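Capsular polysaccharide export system protein KpsC (Thermosulfurimonas dismutans, PDB 6MGB) acts as a beta(2,4) Kdo-transferase, probably using CMP-Kdo as donor, in building the conserved glycolipid that carries Gram-negative bacterial capsules. Local coordinates at residues Lys20-Leu25 / Ala86-Leu91; Val80-Glu85 / Ser139-Gly144; Arg143-Pro148 / Ile226-Asn231; Ile162-Gly167 / Tyr243-Gln248. All blocks are in the same frame, centred on the assembly; numbering follows the deposited sequence.

In the fold
Interactions 1, 2 and 3 follow one another across the protein, their centres about 13 Å (1 to 2) and about 12 Å (2 to 3) apart: residues 86-91 continue directly from the loop 80-85, and Arg143 belongs to both interaction 2 and interaction 3. Interaction 4 lies on the other side of the chain's centre from interaction 1, about 24 Å away between centres. Interactions 2 and 4 both touch the bound CMP and meet each other through Lys140 NZ and Gln248 OE1, 2.9 Å apart, although their centres are about 17 Å apart. Interaction 3 lies near the nucleotide without touching it, the side chain of Glu229 about 7 Å from it, whereas that of Pro88 in interaction 1 is about 13 Å away.

Interaction 1 of 4, residues Lys20-Leu25 / Ala86-Leu91; sequences KNVPHL and APPLSL
Asn21 meets the two prolines with its backbone: its carbonyl oxygen, at the end of helix 17-21, lies 3.7 Å from Pro88 CD and reaches CB of Pro87. A water takes up the same Asn21 O at 2.7 Å and makes a weak, longer bond to the carbonyl of Ala86, joining the two backbones where no direct hydrogen bond does. At Val22 the chain leaves the helix, and the Val22 side chain crosses the Pro88 ring at about a right angle. With CG1 anti to the backbone N (chi1 -168°), both methyls face Pro88 CG, CG2 at 3.9 Å and CG1 at nearly the same distance. A glycine in place of Pro88 would probably leave a gap beside the Val22 methyls and allow this connection to flex. Pro23 adds a looser touch, its CD 4.3 Å from Pro87 CB. A type I turn from Val22, closed by the bond from Leu25 N to Val22 O, then brings Leu25 round so that its CD1 rests 4.1 Å from Leu91 CD2. Leu25 packs back on Ile18 and Leu19 of helix 17-21, while Val22 and Leu91 share Phe28 of helix 25-29 and Trp49 of strand 45-49, placing the turn beside strand 90-94.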
# COMPACT_ATOMS: atom_id res chain seq x y z
N LYS A 20 15.33 -14.46 1.07
CA LYS A 20 14.68 -15.41 1.97
C LYS A 20 13.17 -15.24 1.94
O LYS A 20 12.43 -16.22 1.76
CB LYS A 20 15.20 -15.23 3.39
CG LYS A 20 16.42 -16.08 3.73
CD LYS A 20 16.61 -16.24 5.24
CE LYS A 20 15.46 -17.00 5.89
NZ LYS A 20 15.64 -17.17 7.36
N ASN A 21 12.69 -14.01 2.11
CA ASN A 21 11.26 -13.75 2.15
C ASN A 21 10.63 -13.76 0.76
O ASN A 21 9.40 -13.90 0.66
CB ASN A 21 10.99 -12.39 2.81
CG ASN A 21 11.53 -12.32 4.22
OD1 ASN A 21 11.59 -13.32 4.93
ND2 ASN A 21 11.93 -11.12 4.64
N VAL A 22 11.42 -13.62 -0.30
CA VAL A 22 10.90 -13.55 -1.66
C VAL A 22 11.73 -14.46 -2.55
O VAL A 22 12.58 -13.98 -3.31
CB VAL A 22 10.91 -12.10 -2.18
CG1 VAL A 22 10.09 -11.99 -3.45
CG2 VAL A 22 10.38 -11.14 -1.11
N PRO A 23 11.52 -15.78 -2.49
CA PRO A 23 12.34 -16.69 -3.31
C PRO A 23 12.31 -16.36 -4.80
O PRO A 23 13.32 -16.56 -5.48
CB PRO A 23 11.73 -18.06 -3.02
CG PRO A 23 11.13 -17.93 -1.66
CD PRO A 23 10.63 -16.51 -1.57
N HIS A 24 11.18 -15.88 -5.32
CA HIS A 24 11.08 -15.49 -6.72
C HIS A 24 11.58 -14.07 -6.98
O HIS A 24 11.16 -13.45 -7.97
CB HIS A 24 9.63 -15.63 -7.20
CG HIS A 24 9.18 -17.05 -7.38
ND1 HIS A 24 7.85 -17.41 -7.43
CD2 HIS A 24 9.89 -18.19 -7.54
CE1 HIS A 24 7.76 -18.71 -7.60
NE2 HIS A 24 8.98 -19.21 -7.67
N LEU A 25 12.46 -13.56 -6.13
CA LEU A 25 12.92 -12.18 -6.26
C LEU A 25 13.43 -11.89 -7.66
O LEU A 25 13.04 -10.90 -8.29
CB LEU A 25 14.01 -11.90 -5.22
CG LEU A 25 14.70 -10.54 -5.32
CD1 LEU A 25 13.74 -9.41 -4.97
CD2 LEU A 25 15.92 -10.50 -4.41
N ALA A 86 3.28 -16.14 4.05
CA ALA A 86 3.52 -16.63 2.70
C ALA A 86 4.34 -15.61 1.91
O ALA A 86 4.47 -14.46 2.35
CB ALA A 86 2.19 -16.90 2.00
N PRO A 87 4.91 -15.97 0.77
CA PRO A 87 5.66 -15.00 -0.03
C PRO A 87 4.71 -14.06 -0.75
O PRO A 87 3.53 -14.39 -0.96
CB PRO A 87 6.45 -15.87 -1.01
CG PRO A 87 5.62 -17.08 -1.17
CD PRO A 87 4.97 -17.32 0.17
N PRO A 88 5.18 -12.88 -1.16
CA PRO A 88 4.29 -11.95 -1.85
C PRO A 88 3.98 -12.42 -3.27
O PRO A 88 4.84 -12.99 -3.95
CB PRO A 88 5.08 -10.64 -1.85
CG PRO A 88 6.51 -11.07 -1.81
CD PRO A 88 6.53 -12.33 -0.99
N LEU A 89 2.75 -12.17 -3.70
CA LEU A 89 2.33 -12.51 -5.05
C LEU A 89 2.62 -11.40 -6.05
O LEU A 89 2.64 -11.66 -7.26
CB LEU A 89 0.84 -12.84 -5.07
CG LEU A 89 0.42 -14.03 -4.19
CD1 LEU A 89 -1.09 -14.20 -4.21
CD2 LEU A 89 1.12 -15.31 -4.64
N SER A 90 2.83 -10.18 -5.58
CA SER A 90 3.30 -9.09 -6.42
C SER A 90 4.31 -8.28 -5.62
O SER A 90 4.32 -8.30 -4.39
CB SER A 90 2.15 -8.19 -6.89
OG SER A 90 1.51 -7.55 -5.81
N LEU A 91 5.18 -7.58 -6.35
CA LEU A 91 6.28 -6.85 -5.75
C LEU A 91 6.36 -5.47 -6.38
O LEU A 91 6.25 -5.33 -7.60
CB LEU A 91 7.60 -7.59 -5.94
CG LEU A 91 8.79 -7.15 -5.09
CD1 LEU A 91 8.64 -7.64 -3.66
CD2 LEU A 91 10.08 -7.66 -5.71
O HOH W 1 7.63 -13.27 2.65

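Interaction 2 of 4, residues Val80-Glu85 / Ser139-Gly144; sequences VGLGHE and SKYNRG. With C5P (cytidine-5'-monophosphate), chain D.
Arg143 presses its aliphatic chain against the backbone of Gly81 and Leu82, its CD only 3.2 Å from Leu82 N, before a bend at chi3 (67°) turns the guanidinium toward Glu85. Leu82 CG sits over one face of that guanidinium. NE makes a salt bridge with Glu85 OE2 at 2.8 Å, but the hydrogen bond within it is weak, bent to 127° at hydrogen, and the two planes stand 81° apart; the stronger partner is Glu229, at NH1. A methionine in place of Arg143 would probably leave Glu85 and Glu229 without their shared positive mate. Gly81 suits its place: a side chain there would run into Glu85 OE1. Its N-H gives a straight bond to Tyr141 O, 2.9 Å long and in the carbonyl plane. Leu82 CD2 lies 3.8 Å from the centroid of the Tyr141 ring in a CH-pi contact, while Lys140 CG covers the opposite face. The ring offers its edge to the nucleotide, CE2 standing 3.4 Å from O4' of the CMP ribose. Lys140 CD comes close to C5' of the same sugar. Residues 139-141 line the CMP pocket of this GT-B-clan glycosyltransferase, and loop 80-85 packs against Tyr141.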
# COMPACT_ATOMS: atom_id res chain seq x y z
N VAL A 80 -2.70 -14.50 0.32
CA VAL A 80 -3.73 -15.01 1.22
C VAL A 80 -3.00 -15.30 2.53
O VAL A 80 -2.48 -16.39 2.75
CB VAL A 80 -4.42 -16.25 0.66
CG1 VAL A 80 -5.47 -16.76 1.64
CG2 VAL A 80 -5.05 -15.94 -0.69
N GLY A 81 -2.96 -14.30 3.41
CA GLY A 81 -2.18 -14.40 4.62
C GLY A 81 -1.33 -13.16 4.85
O GLY A 81 -1.02 -12.43 3.91
N LEU A 82 -0.96 -12.91 6.11
CA LEU A 82 -0.16 -11.75 6.44
C LEU A 82 1.27 -11.95 5.96
O LEU A 82 1.66 -13.02 5.49
CB LEU A 82 -0.20 -11.49 7.95
CG LEU A 82 -1.54 -11.05 8.55
CD1 LEU A 82 -1.43 -10.86 10.05
CD2 LEU A 82 -2.05 -9.77 7.90
N GLY A 83 2.07 -10.89 6.09
CA GLY A 83 3.42 -10.91 5.56
C GLY A 83 4.23 -12.10 6.02
O GLY A 83 5.07 -12.62 5.27
N HIS A 84 4.01 -12.55 7.26
CA HIS A 84 4.77 -13.65 7.83
C HIS A 84 4.17 -15.02 7.52
O HIS A 84 4.63 -16.02 8.07
CB HIS A 84 4.87 -13.48 9.35
CG HIS A 84 3.55 -13.55 10.06
ND1 HIS A 84 2.64 -12.51 10.05
CD2 HIS A 84 2.98 -14.54 10.79
CE1 HIS A 84 1.58 -12.86 10.75
NE2 HIS A 84 1.75 -14.08 11.20
N GLU A 85 3.17 -15.09 6.64
CA GLU A 85 2.48 -16.34 6.35
C GLU A 85 2.86 -16.95 5.01
O GLU A 85 2.78 -18.17 4.86
CB GLU A 85 0.96 -16.13 6.37
CG GLU A 85 0.42 -15.59 7.68
CD GLU A 85 -1.10 -15.64 7.74
OE1 GLU A 85 -1.71 -16.34 6.91
OE2 GLU A 85 -1.68 -14.97 8.62
N SER A 139 -8.44 -7.81 -1.13
CA SER A 139 -7.66 -6.77 -0.47
C SER A 139 -6.20 -7.20 -0.46
O SER A 139 -5.81 -8.13 -1.17
CB SER A 139 -8.22 -6.49 0.93
OG SER A 139 -8.16 -7.65 1.74
N LYS A 140 -5.39 -6.53 0.36
CA LYS A 140 -3.96 -6.83 0.39
C LYS A 140 -3.70 -8.24 0.91
O LYS A 140 -2.92 -9.00 0.32
CB LYS A 140 -3.23 -5.80 1.26
CG LYS A 140 -1.71 -5.86 1.16
CD LYS A 140 -1.05 -4.83 2.07
CE LYS A 140 0.43 -4.68 1.77
NZ LYS A 140 0.67 -3.87 0.54
N TYR A 141 -4.34 -8.62 2.02
CA TYR A 141 -4.00 -9.85 2.73
C TYR A 141 -5.04 -10.96 2.58
O TYR A 141 -4.68 -12.13 2.68
CB TYR A 141 -3.79 -9.57 4.22
CG TYR A 141 -2.64 -8.63 4.50
CD1 TYR A 141 -1.33 -9.00 4.20
CD2 TYR A 141 -2.85 -7.39 5.08
CE1 TYR A 141 -0.27 -8.14 4.45
CE2 TYR A 141 -1.79 -6.53 5.34
CZ TYR A 141 -0.51 -6.91 5.02
OH TYR A 141 0.54 -6.06 5.28
N ASN A 142 -6.31 -10.63 2.36
CA ASN A 142 -7.35 -11.62 2.09
C ASN A 142 -7.39 -12.70 3.18
O ASN A 142 -7.16 -13.88 2.93
CB ASN A 142 -7.14 -12.27 0.72
CG ASN A 142 -7.00 -11.25 -0.39
OD1 ASN A 142 -7.99 -10.75 -0.92
ND2 ASN A 142 -5.76 -10.94 -0.77
N ARG A 143 -7.71 -12.26 4.40
CA ARG A 143 -7.75 -13.18 5.54
C ARG A 143 -9.03 -13.03 6.35
O ARG A 143 -9.55 -14.01 6.88
CB ARG A 143 -6.56 -12.94 6.46
CG ARG A 143 -5.22 -13.06 5.78
CD ARG A 143 -4.13 -12.60 6.71
NE ARG A 143 -3.98 -13.50 7.86
CZ ARG A 143 -4.44 -13.25 9.08
NH1 ARG A 143 -5.07 -12.12 9.33
NH2 ARG A 143 -4.26 -14.12 10.06
N GLY A 144 -9.53 -11.80 6.46
CA GLY A 144 -10.57 -11.52 7.43
C GLY A 144 -11.83 -12.33 7.20
O GLY A 144 -12.04 -12.92 6.14
O3P C5P D . -1.07 0.46 4.78
P C5P D . -1.38 -0.45 5.94
O1P C5P D . -1.93 0.38 7.09
O2P C5P D . -0.28 -1.35 6.47
O5' C5P D . -2.57 -1.38 5.44
C5' C5P D . -2.33 -2.57 4.69
C4' C5P D . -3.61 -3.32 4.46
O4' C5P D . -4.03 -3.94 5.71
C3' C5P D . -4.80 -2.47 4.04
O3' C5P D . -4.83 -2.22 2.65
C2' C5P D . -5.99 -3.28 4.54
O2' C5P D . -6.32 -4.33 3.63
C1' C5P D . -5.44 -3.90 5.82
N1 C5P D . -5.78 -3.10 7.02
C2 C5P D . -6.91 -3.52 7.92
N3 C5P D . -7.25 -2.69 9.13
C4 C5P D . -6.49 -1.49 9.44
C5 C5P D . -5.37 -1.07 8.55
C6 C5P D . -5.03 -1.89 7.34
O2 C5P D . -7.52 -4.49 7.67
N4 C5P D . -6.82 -0.68 10.62

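Interaction 3 of 4, residues Arg143-Pro148 / Ile226-Asn231; sequences RGKPVP and IREEFN
Gly144 is pressed against the backbone of residues 229-231, its CA 3.0 Å from Glu229 O, and this is where the contact is tightest: a CB on Gly144 would collide with Asn231 N and Phe230 C. The next residue seals the crossing as a single beta bridge. Lys145 N donates to Glu229 O at 2.9 Å, and Asn231 N returns a bond to Lys145 O that is nearly straight at hydrogen (170°), though tilted 31° from the carbonyl plane. Next to the bridge the Phe230 ring is sandwiched. Val147 CG2 lies over one face, 3.9 Å from the centroid in a CH-pi contact, and Glu228 CB covers the opposite face. Pro148 CD reaches CE1 obliquely, while Tyr151 meets the ring edge-to-face and Leu235 packs on it.

The outer side is held by charges. Lys145 CG lies between its backbone N and carbonyl carbon (chi1 63°), and the chain runs on extended past the Phe230 ring until NZ reaches Glu228 OE2, 3.0 Å away, at the anti lone pair of that oxygen. On the other flank Arg143 NH1 forms a salt bridge with Glu229 OE1 near the guanidinium plane, although the modelled separation is doubtfully short.

Asn231 is the N-cap of helix 232-236, its OD1 weakly accepting from Val233 N and Asp234 N. The contact joins the loop before strand 158-162 to that between strand 224-226 and helix 232-236, part of the Rossmann-like, parallel-sheet domain expected of the GT-B clan, the side chain of Phe230 about 5 Å from that of Lys200, which binds CMP.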
# COMPACT_ATOMS: atom_id res chain seq x y z
N ARG A 143 -7.71 -12.26 4.40
CA ARG A 143 -7.75 -13.18 5.54
C ARG A 143 -9.03 -13.03 6.35
O ARG A 143 -9.55 -14.01 6.88
CB ARG A 143 -6.56 -12.94 6.46
CG ARG A 143 -5.22 -13.06 5.78
CD ARG A 143 -4.13 -12.60 6.71
NE ARG A 143 -3.98 -13.50 7.86
CZ ARG A 143 -4.44 -13.25 9.08
NH1 ARG A 143 -5.07 -12.12 9.33
NH2 ARG A 143 -4.26 -14.12 10.06
N GLY A 144 -9.53 -11.80 6.46
CA GLY A 144 -10.57 -11.52 7.43
C GLY A 144 -11.83 -12.33 7.20
O GLY A 144 -12.04 -12.92 6.14
N LYS A 145 -12.66 -12.35 8.23
CA LYS A 145 -13.97 -12.98 8.17
C LYS A 145 -15.03 -11.95 7.82
O LYS A 145 -14.82 -10.74 7.97
CB LYS A 145 -14.30 -13.63 9.51
CG LYS A 145 -14.41 -12.65 10.67
CD LYS A 145 -14.65 -13.37 11.98
CE LYS A 145 -14.80 -12.39 13.13
NZ LYS A 145 -15.05 -13.08 14.43
N PRO A 146 -16.20 -12.39 7.34
CA PRO A 146 -17.26 -11.43 7.03
C PRO A 146 -17.79 -10.76 8.29
O PRO A 146 -17.73 -11.31 9.39
CB PRO A 146 -18.35 -12.29 6.37
CG PRO A 146 -17.65 -13.55 5.96
CD PRO A 146 -16.57 -13.76 6.97
N VAL A 147 -18.32 -9.55 8.12
CA VAL A 147 -19.01 -8.86 9.20
C VAL A 147 -20.40 -9.47 9.32
O VAL A 147 -21.19 -9.39 8.36
CB VAL A 147 -19.08 -7.34 8.95
CG1 VAL A 147 -19.98 -6.67 9.98
CG2 VAL A 147 -17.69 -6.73 8.98
N PRO A 148 -20.75 -10.07 10.45
CA PRO A 148 -22.07 -10.70 10.55
C PRO A 148 -23.19 -9.66 10.54
O PRO A 148 -23.02 -8.54 11.01
CB PRO A 148 -22.01 -11.44 11.89
CG PRO A 148 -21.04 -10.66 12.70
CD PRO A 148 -20.01 -10.15 11.72
N ILE A 226 -12.41 -1.92 17.22
CA ILE A 226 -12.66 -3.20 16.58
C ILE A 226 -11.35 -3.98 16.56
O ILE A 226 -10.38 -3.57 15.90
CB ILE A 226 -13.23 -3.03 15.17
CG1 ILE A 226 -14.53 -2.21 15.22
CG2 ILE A 226 -13.48 -4.40 14.52
CD1 ILE A 226 -15.07 -1.84 13.85
N ARG A 227 -11.31 -5.10 17.27
CA ARG A 227 -10.16 -6.00 17.27
C ARG A 227 -10.50 -7.36 16.67
O ARG A 227 -9.67 -8.27 16.72
CB ARG A 227 -9.63 -6.16 18.69
CG ARG A 227 -9.53 -4.84 19.45
CD ARG A 227 -8.85 -5.01 20.79
NE ARG A 227 -7.43 -4.66 20.72
CZ ARG A 227 -6.93 -3.48 21.08
NH1 ARG A 227 -5.63 -3.27 20.98
NH2 ARG A 227 -7.71 -2.52 21.55
N GLU A 228 -11.70 -7.52 16.13
CA GLU A 228 -12.02 -8.70 15.34
C GLU A 228 -11.43 -8.56 13.95
O GLU A 228 -11.37 -7.47 13.38
CB GLU A 228 -13.54 -8.90 15.25
CG GLU A 228 -14.20 -9.19 16.59
CD GLU A 228 -15.66 -9.56 16.45
OE1 GLU A 228 -16.51 -8.88 17.07
OE2 GLU A 228 -15.96 -10.54 15.73
N GLU A 229 -11.00 -9.69 13.39
CA GLU A 229 -10.28 -9.69 12.12
C GLU A 229 -11.27 -9.78 10.97
O GLU A 229 -11.40 -10.79 10.27
CB GLU A 229 -9.28 -10.84 12.09
CG GLU A 229 -8.26 -10.71 11.00
CD GLU A 229 -6.88 -11.10 11.47
OE1 GLU A 229 -5.90 -10.49 11.01
OE2 GLU A 229 -6.78 -12.02 12.31
N PHE A 230 -11.99 -8.67 10.77
CA PHE A 230 -12.96 -8.58 9.70
C PHE A 230 -12.26 -8.37 8.36
O PHE A 230 -11.21 -7.73 8.27
CB PHE A 230 -13.92 -7.42 9.95
CG PHE A 230 -14.86 -7.65 11.10
CD1 PHE A 230 -15.53 -8.85 11.24
CD2 PHE A 230 -15.06 -6.65 12.05
CE1 PHE A 230 -16.39 -9.05 12.30
CE2 PHE A 230 -15.91 -6.85 13.11
CZ PHE A 230 -16.58 -8.06 13.24
N ASN A 231 -12.87 -8.91 7.31
CA ASN A 231 -12.45 -8.59 5.96
C ASN A 231 -12.55 -7.08 5.77
O ASN A 231 -13.64 -6.51 5.94
CB ASN A 231 -13.32 -9.32 4.94
CG ASN A 231 -12.92 -9.03 3.51
OD1 ASN A 231 -12.54 -7.91 3.18
ND2 ASN A 231 -13.01 -10.04 2.65
O HOH W 2 -14.44 -12.72 4.21

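Interaction 4 of 4, residues Ile162-Gly167 / Tyr243-Gln248. With C5P (cytidine-5'-monophosphate), chain D.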
# COMPACT_ATOMS: atom_id res chain seq x y z
N ILE A 162 -9.22 4.46 10.75
CA ILE A 162 -8.28 3.39 10.42
C ILE A 162 -7.04 3.57 11.28
O ILE A 162 -6.39 4.63 11.24
CB ILE A 162 -7.94 3.40 8.92
CG1 ILE A 162 -9.20 3.19 8.09
CG2 ILE A 162 -6.90 2.32 8.61
CD1 ILE A 162 -9.00 3.35 6.59
N ASP A 163 -6.69 2.54 12.04
CA ASP A 163 -5.46 2.55 12.81
C ASP A 163 -4.35 1.88 12.00
O ASP A 163 -4.61 1.10 11.08
CB ASP A 163 -5.65 1.83 14.15
CG ASP A 163 -4.56 2.18 15.16
OD1 ASP A 163 -3.87 3.20 14.97
OD2 ASP A 163 -4.40 1.44 16.16
N GLN A 164 -3.11 2.20 12.36
CA GLN A 164 -1.95 1.68 11.65
C GLN A 164 -0.96 1.10 12.67
O GLN A 164 -1.17 1.17 13.88
CB GLN A 164 -1.30 2.77 10.79
CG GLN A 164 -2.13 3.12 9.57
CD GLN A 164 -1.64 4.36 8.86
OE1 GLN A 164 -2.32 5.39 8.85
NE2 GLN A 164 -0.46 4.28 8.26
N THR A 165 0.11 0.52 12.15
CA THR A 165 1.13 -0.11 12.99
C THR A 165 2.20 0.90 13.34
O THR A 165 2.64 1.69 12.50
CB THR A 165 1.77 -1.30 12.27
OG1 THR A 165 2.49 -0.84 11.12
CG2 THR A 165 0.72 -2.31 11.84
N TYR A 166 2.64 0.88 14.60
CA TYR A 166 3.70 1.78 15.00
C TYR A 166 4.98 1.45 14.24
O TYR A 166 5.33 0.28 14.05
CB TYR A 166 3.95 1.69 16.51
CG TYR A 166 4.87 2.79 16.97
CD1 TYR A 166 4.37 3.99 17.44
CD2 TYR A 166 6.24 2.64 16.89
CE1 TYR A 166 5.22 5.01 17.84
CE2 TYR A 166 7.09 3.64 17.29
CZ TYR A 166 6.58 4.82 17.76
OH TYR A 166 7.44 5.81 18.16
N GLY A 167 5.67 2.49 13.78
CA GLY A 167 6.83 2.34 12.94
C GLY A 167 6.55 2.36 11.45
O GLY A 167 7.49 2.26 10.66
N TYR A 243 -11.79 7.81 7.95
CA TYR A 243 -10.69 8.66 8.41
C TYR A 243 -9.40 7.85 8.43
O TYR A 243 -9.37 6.74 8.98
CB TYR A 243 -10.97 9.22 9.80
CG TYR A 243 -12.03 10.29 9.86
CD1 TYR A 243 -13.38 9.97 9.82
CD2 TYR A 243 -11.68 11.63 9.97
CE1 TYR A 243 -14.35 10.95 9.87
CE2 TYR A 243 -12.65 12.62 10.03
CZ TYR A 243 -13.98 12.27 9.98
OH TYR A 243 -14.94 13.25 10.03
N THR A 244 -8.34 8.40 7.83
CA THR A 244 -7.06 7.71 7.77
C THR A 244 -5.93 8.72 7.74
O THR A 244 -6.10 9.86 7.27
CB THR A 244 -6.97 6.79 6.53
OG1 THR A 244 -5.81 5.96 6.63
CG2 THR A 244 -6.90 7.61 5.24
N VAL A 245 -4.77 8.31 8.23
CA VAL A 245 -3.55 9.10 8.13
C VAL A 245 -2.88 8.77 6.80
O VAL A 245 -2.78 9.62 5.91
CB VAL A 245 -2.59 8.85 9.31
CG1 VAL A 245 -1.27 9.58 9.10
CG2 VAL A 245 -3.23 9.29 10.62
N SER A 246 -2.43 7.51 6.65
CA SER A 246 -1.72 7.12 5.44
C SER A 246 -1.90 5.64 5.08
O SER A 246 -1.10 5.12 4.29
CB SER A 246 -0.22 7.40 5.60
OG SER A 246 0.34 6.61 6.63
N SER A 247 -2.91 4.97 5.61
CA SER A 247 -3.05 3.53 5.41
C SER A 247 -3.49 3.21 3.98
O SER A 247 -4.26 3.95 3.36
CB SER A 247 -4.06 2.96 6.40
OG SER A 247 -4.31 1.59 6.14
N GLN A 248 -3.01 2.08 3.47
CA GLN A 248 -3.50 1.57 2.19
C GLN A 248 -5.00 1.29 2.25
O GLN A 248 -5.68 1.31 1.21
CB GLN A 248 -2.75 0.30 1.79
CG GLN A 248 -3.25 -0.34 0.50
CD GLN A 248 -2.49 -1.61 0.15
OE1 GLN A 248 -1.36 -1.82 0.59
NE2 GLN A 248 -3.12 -2.47 -0.64
O3P C5P D . -1.07 0.46 4.78
P C5P D . -1.38 -0.45 5.94
O1P C5P D . -1.93 0.38 7.09
O2P C5P D . -0.28 -1.35 6.47
O5' C5P D . -2.57 -1.38 5.44
C5' C5P D . -2.33 -2.57 4.69
C4' C5P D . -3.61 -3.32 4.46
O4' C5P D . -4.03 -3.94 5.71
C3' C5P D . -4.80 -2.47 4.04
O3' C5P D . -4.83 -2.22 2.65
C2' C5P D . -5.99 -3.28 4.54
O2' C5P D . -6.32 -4.33 3.63
C1' C5P D . -5.44 -3.90 5.82
N1 C5P D . -5.78 -3.10 7.02
C2 C5P D . -6.91 -3.52 7.92
N3 C5P D . -7.25 -2.69 9.13
C4 C5P D . -6.49 -1.49 9.44
C5 C5P D . -5.37 -1.07 8.55
C6 C5P D . -5.03 -1.89 7.34
O2 C5P D . -7.52 -4.49 7.67
N4 C5P D . -6.82 -0.68 10.62
O HOH W 3 -5.02 5.58 9.19
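Gln164 lays its amide against the loop after strand 241-244, where both ends of the group are used. With CG anti to its own carbonyl carbon (chi1 -72°) and the chain extended beyond, OE1 accepts from Ser246 N at 3.1 Å. NE2 donates to Ser246 OG at 3.0 Å, the hydroxyl lying in the amide plane. Because OE1 takes an N-H and NE2 also reaches the Asp168 carboxylate, a flipped amide is unlikely; Ser246 OG has a second partner in Ser170. Next to the amide a buried water is gripped by four bonds: it donates to Ile162 O and Gln164 OE1, and accepts from Thr244 OG1 and Val245 N. Ile162 N donates to Tyr243 O. Thr244 OG1 also accepts from Ser247 N, an ST motif.

From this loop Ser247 OG, 2.8 Å from O1P, and Gln248 N, in a straight 2.8 Å bond to O3P, bind the CMP phosphate. At the other end of the nucleotide, Asp163 O accepts from the cytosine N4 at 2.9 Å. The contact thus spans the carboxyl ends of the adjacent parallel strands 158-162 and 241-244, with helix 180-191 against Tyr243, Val245 and Gln164, and the start of helix 248-255 directed at the phosphate.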